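Local coordinates for MccB protein (Escherichia coli, PDB 6OM4) that adenylylates the N-formylated MccA peptide through a phosphoramidate linkage in microcin C7 biosynthesis, using ATP in a nucleotide-binding domain of the ThiF (E1-like) family, at residues 14-19 against 28-33; 97-102 against 311-316. All coordinates share one frame; numbering follows the deposited sequence.

Contact 1: 14-19 against 28-33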
ATOM      1  N   TYR A  14      15.027  -7.068 -28.255  1.00 17.80           N
ATOM      2  CA  TYR A  14      15.928  -6.332 -27.400  1.00 19.56           C
ATOM      3  C   TYR A  14      17.310  -6.991 -27.405  1.00 20.42           C
ATOM      4  O   TYR A  14      17.408  -8.180 -27.109  1.00 22.11           O
ATOM      5  CB  TYR A  14      15.436  -6.357 -25.950  1.00 19.73           C
ATOM      6  CG  TYR A  14      16.139  -5.390 -25.040  1.00 19.40           C
ATOM      7  CD1 TYR A  14      15.829  -4.043 -25.110  1.00 22.41           C
ATOM      8  CD2 TYR A  14      17.079  -5.790 -24.111  1.00 21.52           C
ATOM      9  CE1 TYR A  14      16.429  -3.117 -24.283  1.00 24.83           C
ATOM     10  CE2 TYR A  14      17.710  -4.864 -23.289  1.00 23.91           C
ATOM     11  CZ  TYR A  14      17.368  -3.524 -23.362  1.00 24.24           C
ATOM     12  OH  TYR A  14      17.927  -2.550 -22.575  1.00 28.98           O
ATOM     13  N   GLY A  15      18.352  -6.194 -27.551  1.00 23.48           N
ATOM     14  CA  GLY A  15      19.759  -6.713 -27.484  1.00 28.18           C
ATOM     15  C   GLY A  15      19.991  -7.898 -28.421  1.00 30.74           C
ATOM     16  O   GLY A  15      19.693  -7.843 -29.618  1.00 30.04           O
ATOM     17  N   SER A  16      20.473  -9.003 -27.845  1.00 31.86           N
ATOM     18  CA  SER A  16      20.830 -10.173 -28.601  1.00 30.93           C
ATOM     19  C   SER A  16      19.671 -11.184 -28.561  1.00 30.93           C
ATOM     20  O   SER A  16      19.794 -12.268 -29.088  1.00 33.91           O
ATOM     21  CB  SER A  16      22.151 -10.728 -28.120  1.00 32.70           C
ATOM     22  OG  SER A  16      23.244  -9.868 -28.462  1.00 35.33           O
ATOM     23  N   GLY A  17      18.508 -10.785 -28.014  1.00 27.03           N
ATOM     24  CA  GLY A  17      17.346 -11.658 -27.957  1.00 24.57           C
ATOM     25  C   GLY A  17      16.050 -10.857 -27.902  1.00 20.56           C
ATOM     26  O   GLY A  17      15.753 -10.008 -28.748  1.00 20.03           O
ATOM     27  N   GLY A  18      15.293 -11.102 -26.846  1.00 16.84           N
ATOM     28  CA  GLY A  18      14.031 -10.457 -26.707  1.00 16.21           C
ATOM     29  C   GLY A  18      13.583 -10.396 -25.272  1.00 15.69           C
ATOM     30  O   GLY A  18      14.174 -11.025 -24.388  1.00 15.54           O
ATOM     31  N   LEU A  19      12.500  -9.651 -25.080  1.00 14.08           N
ATOM     32  CA  LEU A  19      11.838  -9.499 -23.852  1.00 14.05           C
ATOM     33  C   LEU A  19      10.454 -10.148 -23.912  1.00 14.43           C
ATOM     34  O   LEU A  19       9.717 -10.046 -24.922  1.00 14.38           O
ATOM     35  CB  LEU A  19      11.681  -8.012 -23.560  1.00 14.73           C
ATOM     36  CG  LEU A  19      12.992  -7.259 -23.303  1.00 15.46           C
ATOM     37  CD1 LEU A  19      12.741  -5.765 -23.359  1.00 17.94           C
ATOM     38  CD2 LEU A  19      13.591  -7.627 -21.959  1.00 16.69           C
ATOM     39  N   TYR A  28      14.399 -11.135 -19.866  1.00 16.93           N
ATOM     40  CA  TYR A  28      15.228 -11.041 -21.026  1.00 17.46           C
ATOM     41  C   TYR A  28      15.672 -12.454 -21.400  1.00 18.08           C
ATOM     42  O   TYR A  28      16.297 -13.156 -20.573  1.00 19.24           O
ATOM     43  CB  TYR A  28      16.424 -10.113 -20.783  1.00 17.64           C
ATOM     44  CG  TYR A  28      17.425 -10.055 -21.914  1.00 20.25           C
ATOM     45  CD1 TYR A  28      17.073  -9.615 -23.179  1.00 21.27           C
ATOM     46  CD2 TYR A  28      18.750 -10.434 -21.720  1.00 25.65           C
ATOM     47  CE1 TYR A  28      17.980  -9.573 -24.230  1.00 21.14           C
ATOM     48  CE2 TYR A  28      19.674 -10.387 -22.756  1.00 26.62           C
ATOM     49  CZ  TYR A  28      19.290  -9.951 -24.011  1.00 26.76           C
ATOM     50  OH  TYR A  28      20.201  -9.885 -25.034  1.00 30.68           O
ATOM     51  N   VAL A  29      15.412 -12.818 -22.658  1.00 17.70           N
ATOM     52  CA  VAL A  29      15.810 -14.103 -23.234  1.00 19.61           C
ATOM     53  C   VAL A  29      16.841 -13.840 -24.320  1.00 19.38           C
ATOM     54  O   VAL A  29      16.519 -13.354 -25.367  1.00 19.51           O
ATOM     55  CB  VAL A  29      14.561 -14.813 -23.793  1.00 19.33           C
ATOM     56  CG1 VAL A  29      14.872 -16.227 -24.248  1.00 20.26           C
ATOM     57  CG2 VAL A  29      13.473 -14.842 -22.749  1.00 19.45           C
ATOM     58  N   GLU A  30      18.105 -14.133 -24.022  1.00 24.54           N
ATOM     59  CA  GLU A  30      19.201 -13.811 -24.924  1.00 28.20           C
ATOM     60  C   GLU A  30      19.150 -14.728 -26.153  1.00 28.29           C
ATOM     61  O   GLU A  30      19.513 -14.324 -27.278  1.00 31.60           O
ATOM     62  CB  GLU A  30      20.524 -13.916 -24.160  1.00 32.77           C
ATOM     63  CG  GLU A  30      21.754 -14.152 -25.031  1.00 41.27           C
ATOM     64  CD  GLU A  30      22.243 -12.969 -25.845  1.00 43.87           C
ATOM     65  OE1 GLU A  30      21.509 -11.964 -25.907  1.00 47.98           O
ATOM     66  OE2 GLU A  30      23.362 -13.061 -26.424  1.00 49.72           O
ATOM     67  N   ASN A  31      18.732 -15.975 -25.920  1.00 26.41           N
ATOM     68  CA  ASN A  31      18.625 -17.013 -26.932  1.00 25.51           C
ATOM     69  C   ASN A  31      17.439 -16.689 -27.850  1.00 24.17           C
ATOM     70  O   ASN A  31      16.280 -16.884 -27.474  1.00 21.89           O
ATOM     71  CB  ASN A  31      18.497 -18.346 -26.200  1.00 28.52           C
ATOM     72  CG  ASN A  31      18.398 -19.595 -27.046  1.00 28.49           C
ATOM     73  OD1 ASN A  31      17.923 -19.589 -28.183  1.00 29.81           O
ATOM     74  ND2 ASN A  31      18.734 -20.706 -26.414  1.00 31.19           N
ATOM     75  N   LEU A  32      17.720 -16.214 -29.062  1.00 21.81           N
ATOM     76  CA  LEU A  32      16.670 -15.795 -29.995  1.00 22.82           C
ATOM     77  C   LEU A  32      15.739 -16.939 -30.344  1.00 21.86           C
ATOM     78  O   LEU A  32      14.536 -16.748 -30.554  1.00 20.68           O
ATOM     79  CB  LEU A  32      17.282 -15.289 -31.299  1.00 26.73           C
ATOM     80  CG  LEU A  32      17.238 -13.794 -31.516  1.00 30.40           C
ATOM     81  CD1 LEU A  32      17.816 -13.460 -32.886  1.00 31.69           C
ATOM     82  CD2 LEU A  32      15.818 -13.250 -31.350  1.00 30.15           C
ATOM     83  N   VAL A  33      16.310 -18.127 -30.499  1.00 20.56           N
ATOM     84  CA  VAL A  33      15.500 -19.240 -30.914  1.00 24.00           C
ATOM     85  C   VAL A  33      14.471 -19.571 -29.834  1.00 20.39           C
ATOM     86  O   VAL A  33      13.326 -19.914 -30.152  1.00 18.49           O
ATOM     87  CB  VAL A  33      16.392 -20.446 -31.229  1.00 28.74           C
ATOM     88  CG1 VAL A  33      15.605 -21.714 -31.472  1.00 36.18           C
ATOM     89  CG2 VAL A  33      17.268 -20.121 -32.416  1.00 32.86           C
TER

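Contact 2: 97-102 against 311-316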
ATOM      1  N   LEU A  97      -6.286  -7.381 -13.478  1.00 13.87           N
ATOM      2  CA  LEU A  97      -5.045  -7.719 -14.190  1.00 14.16           C
ATOM      3  C   LEU A  97      -3.857  -7.726 -13.228  1.00 12.81           C
ATOM      4  O   LEU A  97      -3.025  -8.621 -13.294  1.00 12.66           O
ATOM      5  CB  LEU A  97      -4.817  -6.766 -15.366  1.00 15.78           C
ATOM      6  CG  LEU A  97      -5.963  -6.733 -16.379  1.00 17.66           C
ATOM      7  CD1 LEU A  97      -5.779  -5.569 -17.334  1.00 19.49           C
ATOM      8  CD2 LEU A  97      -6.097  -8.038 -17.138  1.00 17.86           C
ATOM      9  N   HIS A  98      -3.772  -6.732 -12.348  1.00 13.19           N
ATOM     10  CA  HIS A  98      -2.737  -6.672 -11.344  1.00 13.14           C
ATOM     11  C   HIS A  98      -2.749  -7.958 -10.483  1.00 12.40           C
ATOM     12  O   HIS A  98      -1.723  -8.639 -10.358  1.00 13.44           O
ATOM     13  CB  HIS A  98      -2.887  -5.377 -10.545  1.00 13.56           C
ATOM     14  CG  HIS A  98      -2.020  -5.322  -9.343  1.00 14.01           C
ATOM     15  ND1 HIS A  98      -0.670  -5.013  -9.422  1.00 13.32           N
ATOM     16  CD2 HIS A  98      -2.318  -5.451  -8.035  1.00 15.57           C
ATOM     17  CE1 HIS A  98      -0.192  -5.007  -8.180  1.00 15.24           C
ATOM     18  NE2 HIS A  98      -1.174  -5.277  -7.322  1.00 16.07           N
ATOM     19  N   TYR A  99      -3.907  -8.370  -9.973  1.00 11.98           N
ATOM     20  CA  TYR A  99      -3.956  -9.590  -9.097  1.00 12.42           C
ATOM     21  C   TYR A  99      -3.545 -10.842  -9.901  1.00 12.99           C
ATOM     22  O   TYR A  99      -2.814 -11.704  -9.392  1.00 13.26           O
ATOM     23  CB  TYR A  99      -5.312  -9.758  -8.393  1.00 12.53           C
ATOM     24  CG  TYR A  99      -5.851  -8.517  -7.703  1.00 13.57           C
ATOM     25  CD1 TYR A  99      -5.018  -7.671  -6.977  1.00 14.20           C
ATOM     26  CD2 TYR A  99      -7.195  -8.146  -7.778  1.00 13.72           C
ATOM     27  CE1 TYR A  99      -5.497  -6.539  -6.327  1.00 13.75           C
ATOM     28  CE2 TYR A  99      -7.672  -6.994  -7.157  1.00 14.45           C
ATOM     29  CZ  TYR A  99      -6.817  -6.158  -6.460  1.00 14.04           C
ATOM     30  OH  TYR A  99      -7.295  -4.991  -5.894  1.00 14.82           O
ATOM     31  N   GLN A 100      -4.005 -10.951 -11.145  1.00 14.48           N
ATOM     32  CA  GLN A 100      -3.719 -12.112 -12.018  1.00 13.85           C
ATOM     33  C   GLN A 100      -2.216 -12.222 -12.212  1.00 13.52           C
ATOM     34  O   GLN A 100      -1.678 -13.313 -12.184  1.00 13.85           O
ATOM     35  CB  GLN A 100      -4.324 -11.977 -13.414  1.00 13.36           C
ATOM     36  CG  GLN A 100      -5.835 -12.118 -13.480  1.00 14.82           C
ATOM     37  CD  GLN A 100      -6.435 -11.951 -14.853  1.00 16.68           C
ATOM     38  OE1 GLN A 100      -7.582 -12.383 -15.132  1.00 21.47           O
ATOM     39  NE2 GLN A 100      -5.744 -11.218 -15.693  1.00 14.00           N
ATOM     40  N   SER A 101      -1.560 -11.063 -12.355  1.00 14.10           N
ATOM     41  CA  SER A 101      -0.143 -11.020 -12.639  1.00 13.48           C
ATOM     42  C   SER A 101       0.709 -11.540 -11.478  1.00 14.07           C
ATOM     43  O   SER A 101       1.893 -11.825 -11.722  1.00 13.34           O
ATOM     44  CB  SER A 101       0.302  -9.645 -13.068  1.00 13.96           C
ATOM     45  OG  SER A 101       0.467  -8.750 -11.966  1.00 15.50           O
ATOM     46  N   TYR A 102       0.133 -11.719 -10.287  1.00 13.61           N
ATOM     47  CA  TYR A 102       0.814 -12.359  -9.148  1.00 15.25           C
ATOM     48  C   TYR A 102       0.404 -13.830  -8.956  1.00 16.84           C
ATOM     49  O   TYR A 102       0.789 -14.399  -7.948  1.00 20.59           O
ATOM     50  CB  TYR A 102       0.550 -11.560  -7.877  1.00 17.22           C
ATOM     51  CG  TYR A 102       1.361 -10.297  -7.889  1.00 16.75           C
ATOM     52  CD1 TYR A 102       2.694 -10.298  -7.485  1.00 17.25           C
ATOM     53  CD2 TYR A 102       0.855  -9.145  -8.450  1.00 17.41           C
ATOM     54  CE1 TYR A 102       3.467  -9.153  -7.570  1.00 18.76           C
ATOM     55  CE2 TYR A 102       1.628  -7.997  -8.563  1.00 17.33           C
ATOM     56  CZ  TYR A 102       2.939  -7.997  -8.124  1.00 19.70           C
ATOM     57  OH  TYR A 102       3.668  -6.834  -8.211  1.00 21.00           O
ATOM     58  N   GLY A 311      -5.672  -8.349   0.780  1.00 16.83           N
ATOM     59  CA  GLY A 311      -5.955  -9.196  -0.400  1.00 17.13           C
ATOM     60  C   GLY A 311      -5.150 -10.487  -0.457  1.00 17.65           C
ATOM     61  O   GLY A 311      -5.548 -11.438  -1.184  1.00 17.54           O
ATOM     62  N   LYS A 312      -3.992 -10.497   0.210  1.00 18.11           N
ATOM     63  CA  LYS A 312      -3.162 -11.708   0.483  1.00 23.73           C
ATOM     64  C   LYS A 312      -2.488 -12.273  -0.779  1.00 22.55           C
ATOM     65  O   LYS A 312      -1.989 -13.361  -0.722  1.00 27.72           O
ATOM     66  CB  LYS A 312      -3.983 -12.806   1.194  1.00 26.10           C
ATOM     67  CG  LYS A 312      -4.512 -12.439   2.571  1.00 33.16           C
ATOM     68  CD  LYS A 312      -3.449 -12.022   3.557  1.00 40.03           C
ATOM     69  CE  LYS A 312      -4.017 -11.559   4.890  1.00 49.90           C
ATOM     70  NZ  LYS A 312      -4.081 -12.644   5.900  1.00 54.24           N
ATOM     71  N   TYR A 313      -2.371 -11.494  -1.859  1.00 16.95           N
ATOM     72  CA  TYR A 313      -1.886 -11.998  -3.147  1.00 17.24           C
ATOM     73  C   TYR A 313      -0.381 -11.743  -3.300  1.00 17.36           C
ATOM     74  O   TYR A 313       0.296 -12.365  -4.148  1.00 18.31           O
ATOM     75  CB  TYR A 313      -2.669 -11.367  -4.284  1.00 15.98           C
ATOM     76  CG  TYR A 313      -2.497  -9.881  -4.419  1.00 15.94           C
ATOM     77  CD1 TYR A 313      -1.493  -9.329  -5.204  1.00 16.98           C
ATOM     78  CD2 TYR A 313      -3.359  -9.024  -3.768  1.00 15.69           C
ATOM     79  CE1 TYR A 313      -1.365  -7.960  -5.344  1.00 15.95           C
ATOM     80  CE2 TYR A 313      -3.223  -7.652  -3.874  1.00 15.68           C
ATOM     81  CZ  TYR A 313      -2.213  -7.126  -4.653  1.00 15.91           C
ATOM     82  OH  TYR A 313      -2.134  -5.770  -4.773  1.00 16.77           O
ATOM     83  N   SER A 314       0.151 -10.855  -2.454  1.00 16.56           N
ATOM     84  CA  SER A 314       1.573 -10.459  -2.491  1.00 17.92           C
ATOM     85  C   SER A 314       1.923  -9.840  -1.141  1.00 18.09           C
ATOM     86  O   SER A 314       1.059  -9.322  -0.482  1.00 19.58           O
ATOM     87  CB  SER A 314       1.837  -9.513  -3.619  1.00 19.82           C
ATOM     88  OG  SER A 314       3.231  -9.224  -3.714  1.00 22.36           O
ATOM     89  N   GLU A 315       3.182  -9.953  -0.716  1.00 19.73           N
ATOM     90  CA  GLU A 315       3.554  -9.528   0.644  1.00 21.86           C
ATOM     91  C   GLU A 315       3.717  -8.004   0.681  1.00 19.66           C
ATOM     92  O   GLU A 315       4.449  -7.428  -0.138  1.00 20.19           O
ATOM     93  CB  GLU A 315       4.777 -10.292   1.167  1.00 30.38           C
ATOM     94  CG  GLU A 315       4.382 -11.510   2.007  1.00 38.10           C
ATOM     95  CD  GLU A 315       5.507 -12.459   2.418  1.00 54.88           C
ATOM     96  OE1 GLU A 315       6.327 -12.836   1.538  1.00 66.17           O
ATOM     97  OE2 GLU A 315       5.571 -12.832   3.623  1.00 64.95           O
ATOM     98  N   PRO A 316       3.112  -7.319   1.676  1.00 18.11           N
ATOM     99  CA  PRO A 316       3.346  -5.876   1.861  1.00 17.19           C
ATOM    100  C   PRO A 316       4.844  -5.576   2.024  1.00 16.51           C
ATOM    101  O   PRO A 316       5.558  -6.293   2.711  1.00 19.44           O
ATOM    102  CB  PRO A 316       2.553  -5.531   3.121  1.00 18.25           C
ATOM    103  CG  PRO A 316       1.582  -6.652   3.317  1.00 18.22           C
ATOM    104  CD  PRO A 316       2.214  -7.880   2.702  1.00 17.94           C
TER
HETATM  105  O   HOH W   1      -0.863 -14.406  -5.366  1.00 25.12           O

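Contact 1: 14-19 against 28-33
Tyr28 lies across the hairpin formed by strands 17-20 and 27-29 and meets the 14-19 segment with its ring and hydroxyl. Tyr14 brings its ring edge toward the Tyr28 face in an offset edge-to-face pair, centroids 5.9 Å apart and planes at 83°; Tyr14 CD2 makes the approach, 3.9 Å from Tyr28 CE1. The carbonyl Tyr14 O comes in at the rim of the Tyr28 ring, near its plane. With CG of Tyr28 anti to the backbone N (chi1 175°), the side chain extends alongside strand 17-20, Tyr28 CD1 lying 3.4 Å from Gly18 O, and its OH reaches the type II' turn from Tyr14 to Gly17, where Ser16 N donates to it at 3.0 Å. On the same side of the sheet, Leu19 CD2 packs against Tyr28 CB. The strands themselves pair antiparallel at Gly18 and Val29: Gly18 N gives a hydrogen bond to Val29 O (3.0 Å), and Val29 N returns one to Gly18 O (2.8 Å). Gly17 CA adds a CA-H...O contact to Val29 O at 3.2 Å. Backbone pairing thus fixes the strands, while one tyrosine holds the preceding turn through both an aromatic contact and a hydroxyl that accepts a main-chain N-H.

Contact 2: 97-102 against 311-316
Tyr313 is met by three aromatic side chains, His98, Tyr99 and Tyr102, and the four form an aromatic cluster. The side-chain hydrogen bond joins His98 NE2 and Tyr313 OH at 2.8 Å, with the hydroxyl at the imidazole edge near its plane; either group could be the donor. The two rings stand nearly perpendicular, at 86°. Apolar contact comes from the tyrosines. Tyr99 CD1 sits over one face of Tyr313, toward its rim, and Tyr99 CE1 is 3.5 Å from Tyr313 CE2; the planes meet obliquely at 58°. Tyr102 instead approaches the rim of Tyr313, its CD2 lying 4.0 Å from Tyr313 CE1, and receives Ser314 CB over one of its own faces. Tyr313 CG sits between its backbone N and carbonyl carbon (chi1 64°), which sends the ring toward helix 93-101 and among these partners. Water provides a further link: one molecule donates to both Tyr102 O, at 3.1 Å, and Tyr313 O, at 2.6 Å, bridging the two main chains. The cluster joins the C-terminal end of helix 93-101 to the loop between helix 292-311 and strand 321-326, with Tyr99 also packed on helix 106-114 and both Tyr99 and Tyr313 touching Ile307 of helix 292-311.

How the contacts relate
From the N terminus, strand 11-14 is joined by a tight turn to strand 17-20, and contact 1 closes the short hairpin loop to strand 27-29, completing a three-stranded antiparallel sheet next to helix 32-43. Contact 2 opens after this hairpin has closed and spans 208 residues, including the parallel strands and the residues that line the nucleotide pocket in this chain. The two are in series, neither nested nor crossing. The centres of contacts 1 and 2 lie about 28 Å apart, the nearest atoms of contacts 1 and 2 about 15 Å. Contact 1 stays within the N-terminal region; contact 2 ties helix 93-101 to the loop after helix 292-311. Lys25, in the loop of contact 1, makes a cation-pi contact with Tyr102.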